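Local coordinates for tannase (Lactobacillus plantarum, PDB 3WA7), which probably catalyses the hydrolysis of the galloyl ester bonds of tannins, as a serine esterase of the alpha/beta-hydrolase fold, at residues A170-S175 against D195-V200; I158-S163 against A199-C204; G77-P82 against R114-V119. One frame throughout, in Å; residues are numbered along the deposited sequence.

In the fold
The three contacts lie in the alpha/beta-hydrolase core, interaction 2 nearest its centre and interactions 1 and 3 farther out. Interactions 1 and 2 share Ala199 and Val200 on strand 199-203; their centres are 10 Å apart and they touch. Interaction 2 pairs that strand with strand 157-160 of the same sheet, whereas interaction 1 packs its start against helix 164-174, so that together they span a strand-helix-strand unit. Interaction 3, formed earlier in the chain by the loops after strands 69-72 and 107-111, lies about 18 Å from interaction 2 between centres, yet both contact one sulfate, which bridges Ser163 and Gly77 at what is probably the active site.

Interaction 1: residues A170-S175 against D195-V200; sequences ALAGAS and DDIFAV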
# COMPACT_ATOMS: atom_id res chain seq x y z
N ALA A 170 5.08 1.86 0.61
CA ALA A 170 5.33 3.06 1.41
C ALA A 170 6.38 2.79 2.48
O ALA A 170 7.27 3.61 2.71
CB ALA A 170 4.03 3.54 2.05
N LEU A 171 6.27 1.65 3.16
CA LEU A 171 7.22 1.32 4.22
C LEU A 171 8.64 1.15 3.67
O LEU A 171 9.60 1.54 4.33
CB LEU A 171 6.78 0.06 4.95
CG LEU A 171 7.61 -0.33 6.18
CD1 LEU A 171 7.65 0.82 7.20
CD2 LEU A 171 6.99 -1.57 6.80
N ALA A 172 8.76 0.56 2.49
CA ALA A 172 10.08 0.37 1.88
C ALA A 172 10.72 1.74 1.63
O ALA A 172 11.91 1.93 1.87
CB ALA A 172 9.95 -0.40 0.56
N GLY A 173 9.92 2.68 1.14
CA GLY A 173 10.45 4.01 0.88
C GLY A 173 10.77 4.79 2.14
O GLY A 173 11.73 5.56 2.18
N ALA A 174 9.98 4.58 3.18
CA ALA A 174 10.17 5.29 4.44
C ALA A 174 11.30 4.78 5.33
O ALA A 174 11.92 5.56 6.05
CB ALA A 174 8.86 5.31 5.23
N SER A 175 11.57 3.47 5.28
CA SER A 175 12.56 2.87 6.17
C SER A 175 13.91 2.45 5.62
O SER A 175 14.54 1.55 6.17
CB SER A 175 11.93 1.66 6.86
OG SER A 175 11.65 0.64 5.90
N ASP A 195 19.02 -0.88 1.04
CA ASP A 195 17.65 -1.10 0.61
C ASP A 195 16.82 0.18 0.50
O ASP A 195 15.59 0.13 0.42
CB ASP A 195 16.94 -2.12 1.53
CG ASP A 195 17.00 -1.74 2.99
OD1 ASP A 195 16.60 -0.61 3.34
OD2 ASP A 195 17.44 -2.59 3.80
N ASP A 196 17.49 1.33 0.51
CA ASP A 196 16.78 2.59 0.35
C ASP A 196 16.43 2.67 -1.13
O ASP A 196 17.17 2.15 -1.97
CB ASP A 196 17.68 3.77 0.76
CG ASP A 196 18.95 3.87 -0.07
OD1 ASP A 196 19.04 4.78 -0.92
OD2 ASP A 196 19.84 3.02 0.12
N ILE A 197 15.30 3.29 -1.45
CA ILE A 197 14.88 3.38 -2.85
C ILE A 197 14.70 4.81 -3.33
O ILE A 197 14.79 5.76 -2.55
CB ILE A 197 13.58 2.59 -3.08
CG1 ILE A 197 12.46 3.16 -2.19
CG2 ILE A 197 13.81 1.11 -2.78
CD1 ILE A 197 11.12 2.46 -2.37
N PHE A 198 14.45 4.95 -4.62
CA PHE A 198 14.28 6.25 -5.27
C PHE A 198 12.90 6.89 -5.13
O PHE A 198 12.79 8.08 -4.82
CB PHE A 198 14.63 6.11 -6.75
CG PHE A 198 14.48 7.39 -7.54
CD1 PHE A 198 15.35 8.46 -7.33
CD2 PHE A 198 13.49 7.51 -8.51
CE1 PHE A 198 15.23 9.63 -8.08
CE2 PHE A 198 13.37 8.68 -9.26
CZ PHE A 198 14.24 9.74 -9.05
N ALA A 199 11.85 6.11 -5.35
CA ALA A 199 10.51 6.66 -5.27
C ALA A 199 9.48 5.63 -4.84
O ALA A 199 9.70 4.42 -4.98
CB ALA A 199 10.11 7.26 -6.62
N VAL A 200 8.36 6.12 -4.33
CA VAL A 200 7.29 5.27 -3.85
C VAL A 200 5.96 5.54 -4.55
O VAL A 200 5.53 6.68 -4.66
CB VAL A 200 7.04 5.50 -2.33
CG1 VAL A 200 5.76 4.78 -1.89
CG2 VAL A 200 8.22 5.00 -1.52
O HOH W 1 13.63 -0.03 2.45
O HOH W 2 14.23 4.44 1.20
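Val200 and Ile197 press their methyl groups against the helix backbone at Gly173, where the end of helix 164-174 packs on strand 199-203 in the beta-alpha-beta crossover of the alpha/beta-hydrolase core. The apolar contacts are directed at main chain more than at side chains. CG2 of Val200 lies 3.4 Å from CA of Gly173, tighter than usual for two carbons, while its other branch, CG1, meets Ala170 CA at 3.7 Å. A chi1 of 171° sets CG1 anti to the backbone N and leaves both methyls facing the helix, CG1 on Ala170 and CG2 on Gly173. Ile197 comes in next to Val200: its CG1 sits between N and the carbonyl carbon, and the extended chi2 carries CD1 to Gly173 CA at 3.7 Å, with Ala172 CB beside it. A side chain at Gly173 would run into Val200, since its CB would fall about 2.0 Å from Val200 CG2.

No direct hydrogen bond joins the segments; water does this work where the helix ends. One water lies 2.7 Å from Ala172 O and also reaches Asp195 O. A second sits near Gly173 O and accepts from Ile197 N at 3.1 Å, so that it links the two backbones.

The polar side chains serve the flanks. Asp195 turns its carboxylate to charges outside the contact, forming salt bridges with Lys137 through OD1 and Arg141 through OD2, and OD1 also accepts from Asn177 N. Lys137 reaches Ser175 O as well, tying the helix end to this cluster. At that end Leu171 O is gripped twice by Ser175, by N at 2.9 Å and by OG at 2.7 Å, the two donors arriving from opposite faces of the carbonyl plane.

Interaction 2: residues I158-S163 against A199-C204; sequences ITNGTS and AVSAYC. With SO4 (sulfate ion), chain C.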
# COMPACT_ATOMS: atom_id res chain seq x y z
N ILE A 158 11.65 1.99 -7.97
CA ILE A 158 10.37 2.57 -7.62
C ILE A 158 9.42 1.45 -7.26
O ILE A 158 9.09 0.61 -8.10
CB ILE A 158 9.78 3.37 -8.80
CG1 ILE A 158 10.78 4.45 -9.23
CG2 ILE A 158 8.45 4.02 -8.39
CD1 ILE A 158 10.37 5.21 -10.47
N THR A 159 9.00 1.40 -6.00
CA THR A 159 8.09 0.36 -5.57
C THR A 159 6.65 0.73 -5.88
O THR A 159 6.31 1.90 -6.03
CB THR A 159 8.22 0.08 -4.05
OG1 THR A 159 8.17 1.32 -3.33
CG2 THR A 159 9.51 -0.65 -3.75
N ASN A 160 5.81 -0.29 -6.00
CA ASN A 160 4.40 -0.07 -6.27
C ASN A 160 3.61 -1.20 -5.63
O ASN A 160 4.07 -2.34 -5.57
CB ASN A 160 4.11 -0.03 -7.77
CG ASN A 160 2.68 0.36 -8.07
OD1 ASN A 160 2.14 1.30 -7.49
ND2 ASN A 160 2.04 -0.37 -8.98
N GLY A 161 2.42 -0.88 -5.15
CA GLY A 161 1.59 -1.89 -4.53
C GLY A 161 0.23 -1.30 -4.22
O GLY A 161 0.08 -0.08 -4.20
N THR A 162 -0.74 -2.17 -3.97
CA THR A 162 -2.10 -1.76 -3.66
C THR A 162 -2.54 -2.30 -2.30
O THR A 162 -2.22 -3.43 -1.95
CB THR A 162 -3.08 -2.28 -4.75
OG1 THR A 162 -2.75 -1.69 -6.01
CG2 THR A 162 -4.51 -1.94 -4.39
N SER A 163 -3.27 -1.47 -1.54
CA SER A 163 -3.79 -1.87 -0.23
C SER A 163 -2.65 -2.22 0.73
O SER A 163 -1.78 -1.40 0.99
CB SER A 163 -4.75 -3.05 -0.39
OG SER A 163 -5.51 -3.28 0.79
N ALA A 199 11.85 6.11 -5.35
CA ALA A 199 10.51 6.66 -5.27
C ALA A 199 9.48 5.63 -4.84
O ALA A 199 9.70 4.42 -4.98
CB ALA A 199 10.11 7.26 -6.62
N VAL A 200 8.36 6.12 -4.33
CA VAL A 200 7.29 5.27 -3.85
C VAL A 200 5.96 5.54 -4.55
O VAL A 200 5.53 6.68 -4.66
CB VAL A 200 7.04 5.50 -2.33
CG1 VAL A 200 5.76 4.78 -1.89
CG2 VAL A 200 8.22 5.00 -1.52
N SER A 201 5.33 4.47 -5.01
CA SER A 201 4.01 4.55 -5.61
C SER A 201 3.15 3.65 -4.72
O SER A 201 3.50 2.49 -4.48
CB SER A 201 3.98 4.02 -7.05
OG SER A 201 2.64 3.97 -7.50
N ALA A 202 2.05 4.19 -4.23
CA ALA A 202 1.19 3.40 -3.35
C ALA A 202 -0.29 3.70 -3.54
O ALA A 202 -0.71 4.85 -3.49
CB ALA A 202 1.58 3.63 -1.90
N TYR A 203 -1.06 2.64 -3.78
CA TYR A 203 -2.50 2.77 -3.94
C TYR A 203 -3.15 2.31 -2.64
O TYR A 203 -2.79 1.26 -2.09
CB TYR A 203 -3.00 1.93 -5.11
CG TYR A 203 -2.51 2.45 -6.45
CD1 TYR A 203 -1.26 2.07 -6.95
CD2 TYR A 203 -3.27 3.35 -7.19
CE1 TYR A 203 -0.79 2.57 -8.15
CE2 TYR A 203 -2.80 3.86 -8.39
CZ TYR A 203 -1.56 3.47 -8.87
OH TYR A 203 -1.11 3.96 -10.07
N CYS A 204 -4.10 3.11 -2.16
CA CYS A 204 -4.82 2.85 -0.91
C CYS A 204 -4.00 2.11 0.13
O CYS A 204 -4.39 1.04 0.61
CB CYS A 204 -6.13 2.10 -1.20
SG CYS A 204 -6.00 0.51 -2.07
S SO4 C . -7.07 -6.46 0.17
O1 SO4 C . -6.73 -7.23 -1.04
O2 SO4 C . -8.01 -5.39 -0.17
O3 SO4 C . -7.70 -7.36 1.14
O4 SO4 C . -5.84 -5.88 0.74
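The Tyr203 ring meets Asn160 and Gly161 along one edge: Asn160 OD1, 3.3 Å from CE1, and Gly161 O both lie near the ring plane. The amide of Asn160 stands at 75° to the ring, and its OD1 also accepts from Ser201 OG at 2.7 Å, the hydroxyl lying above the amide plane and not on a lone pair. Asn160 ND2 turns to Asp454, and Tyr203 OH to Asp456. The ring packs edge-to-face with Tyr455.

Between the strands the pairing is parallel. Ser201 N donates to Thr159 O at 2.9 Å and Thr159 N to Ala199 O, a longer bond; farther on, Tyr203 N reaches Gly161 O almost straight, with an N-H...O angle of 173°. Gly161 N is buried without a partner. Ser163 N closes the run on Tyr203 O at 2.8 Å, where a positive phi and the step into helix 164-174 fit the nucleophile elbow of this family. Ser163 OG bonds His451 NE2 and sulfate O4 (2.6 Å from OG), consistent with a catalytic serine in a triad with His451 and Asp419.

Ile158, Ala199, Ser201 and Tyr203 face helix 457-468. Thr159 OG1 bonds Ser169 of helix 164-174 on the other face, and strands 69-72 and 410-414 flank the pair.

Interaction 3: residues G77-P82 against R114-V119; sequences GYLPGP and RGRTTV. With SO4 (sulfate ion), chain C.
Arg116 reaches Gly77 because its CG sits between the backbone N and carbonyl carbon (chi1 60°) and the chain then runs extended to NE, bringing the NE edge of the guanidinium to Gly77 O. These segments follow strands 69-72 and 107-111 of the alpha/beta-hydrolase sheet. Arg116 NE donates to Gly77 O at 2.8 Å, nearly straight at 174° and in the guanidinium plane. One residue further along the loop, Arg116 N donates to Tyr78 O in the carbonyl plane. Leu79 CD2 lies over one face of the guanidinium, 3.5 Å from Arg116 CZ and offset toward the rim, while NH1 is held by Asn359. With an alanine here, Gly77 O would probably lose its side-chain donor and Leu79 the flat surface it rests on, leaving the loop less firmly fixed.

That loop matters because Gly77 N donates to the sulfate oxygen O4 at 2.7 Å, the same oxygen that Ser163 OG bonds; this is consistent with an oxyanion-hole amide, which alpha/beta-hydrolases commonly supply from this loop.

Pro80 makes the second half of the contact. Its CD and CG meet the hydroxyls of Thr117 and Thr118, and its N lies 3.3 Å from Gly115 CA, so close that a CB at Gly115 would clash with the Leu79-Pro80 peptide. Gly115 begins a type I turn that ends at Thr118. The turn is braced from within by Gly115 N donating to Thr118 OG1 at 3.0 Å. One water donates to both Leu79 O, at 2.9 Å, and Arg114 O, at 2.8 Å.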
# COMPACT_ATOMS: atom_id res chain seq x y z
N GLY A 77 -4.32 -7.85 1.73
CA GLY A 77 -4.77 -8.41 3.00
C GLY A 77 -3.65 -8.90 3.90
O GLY A 77 -3.90 -9.68 4.82
N TYR A 78 -2.44 -8.42 3.64
CA TYR A 78 -1.24 -8.82 4.38
C TYR A 78 -0.98 -10.31 4.24
O TYR A 78 -0.35 -10.95 5.08
CB TYR A 78 -1.34 -8.41 5.86
CG TYR A 78 -0.99 -6.95 6.06
CD1 TYR A 78 -1.98 -5.99 6.28
CD2 TYR A 78 0.33 -6.52 5.97
CE1 TYR A 78 -1.66 -4.64 6.40
CE2 TYR A 78 0.66 -5.17 6.08
CZ TYR A 78 -0.34 -4.23 6.30
OH TYR A 78 -0.01 -2.90 6.42
N LEU A 79 -1.48 -10.86 3.13
CA LEU A 79 -1.32 -12.26 2.80
C LEU A 79 -0.10 -12.38 1.90
O LEU A 79 0.45 -11.37 1.46
CB LEU A 79 -2.55 -12.76 2.04
CG LEU A 79 -3.85 -12.87 2.83
CD1 LEU A 79 -5.02 -13.02 1.88
CD2 LEU A 79 -3.77 -14.04 3.80
N PRO A 80 0.35 -13.61 1.60
CA PRO A 80 1.52 -13.77 0.74
C PRO A 80 1.24 -13.19 -0.65
O PRO A 80 0.12 -13.26 -1.15
CB PRO A 80 1.70 -15.29 0.68
CG PRO A 80 1.12 -15.76 1.97
CD PRO A 80 -0.12 -14.91 2.12
N GLY A 81 2.28 -12.60 -1.25
CA GLY A 81 2.15 -12.02 -2.58
C GLY A 81 3.15 -12.70 -3.50
O GLY A 81 4.34 -12.39 -3.46
N PRO A 82 2.70 -13.63 -4.35
CA PRO A 82 3.60 -14.33 -5.27
C PRO A 82 4.28 -13.42 -6.29
O PRO A 82 3.76 -12.35 -6.63
CB PRO A 82 2.68 -15.36 -5.92
CG PRO A 82 1.35 -14.69 -5.92
CD PRO A 82 1.31 -14.07 -4.54
N ARG A 114 6.46 -12.99 1.56
CA ARG A 114 5.78 -13.79 2.57
C ARG A 114 4.60 -13.04 3.16
O ARG A 114 4.63 -11.81 3.27
CB ARG A 114 6.74 -14.17 3.69
CG ARG A 114 7.72 -15.28 3.37
CD ARG A 114 8.67 -15.46 4.54
NE ARG A 114 9.57 -14.32 4.66
CZ ARG A 114 10.32 -14.07 5.73
NH1 ARG A 114 10.27 -14.87 6.79
NH2 ARG A 114 11.15 -13.04 5.73
N GLY A 115 3.58 -13.78 3.57
CA GLY A 115 2.39 -13.20 4.16
C GLY A 115 2.01 -13.91 5.45
O GLY A 115 2.61 -14.93 5.79
N ARG A 116 0.99 -13.40 6.13
CA ARG A 116 0.55 -13.95 7.41
C ARG A 116 0.19 -15.43 7.46
O ARG A 116 0.21 -16.03 8.53
CB ARG A 116 -0.63 -13.12 7.95
CG ARG A 116 -1.86 -13.08 7.05
CD ARG A 116 -2.82 -11.99 7.52
NE ARG A 116 -3.97 -11.80 6.62
CZ ARG A 116 -5.08 -12.53 6.66
NH1 ARG A 116 -5.22 -13.51 7.54
NH2 ARG A 116 -6.06 -12.27 5.81
N THR A 117 -0.12 -16.01 6.31
CA THR A 117 -0.48 -17.43 6.26
C THR A 117 0.69 -18.32 5.83
O THR A 117 0.57 -19.54 5.82
CB THR A 117 -1.65 -17.67 5.28
OG1 THR A 117 -1.33 -17.09 4.01
CG2 THR A 117 -2.94 -17.06 5.81
N THR A 118 1.82 -17.71 5.49
CA THR A 118 2.99 -18.46 5.06
C THR A 118 3.56 -19.33 6.18
O THR A 118 3.83 -18.84 7.27
CB THR A 118 4.12 -17.53 4.57
OG1 THR A 118 3.66 -16.78 3.44
CG2 THR A 118 5.35 -18.35 4.17
N VAL A 119 3.73 -20.61 5.90
CA VAL A 119 4.30 -21.52 6.89
C VAL A 119 5.51 -22.18 6.25
O VAL A 119 5.59 -22.27 5.02
CB VAL A 119 3.30 -22.61 7.33
CG1 VAL A 119 2.09 -21.97 7.99
CG2 VAL A 119 2.87 -23.45 6.13
S SO4 C . -7.07 -6.46 0.17
O1 SO4 C . -6.73 -7.23 -1.04
O2 SO4 C . -8.01 -5.39 -0.17
O3 SO4 C . -7.70 -7.36 1.14
O4 SO4 C . -5.84 -5.88 0.74
O HOH W 3 2.61 -9.99 2.79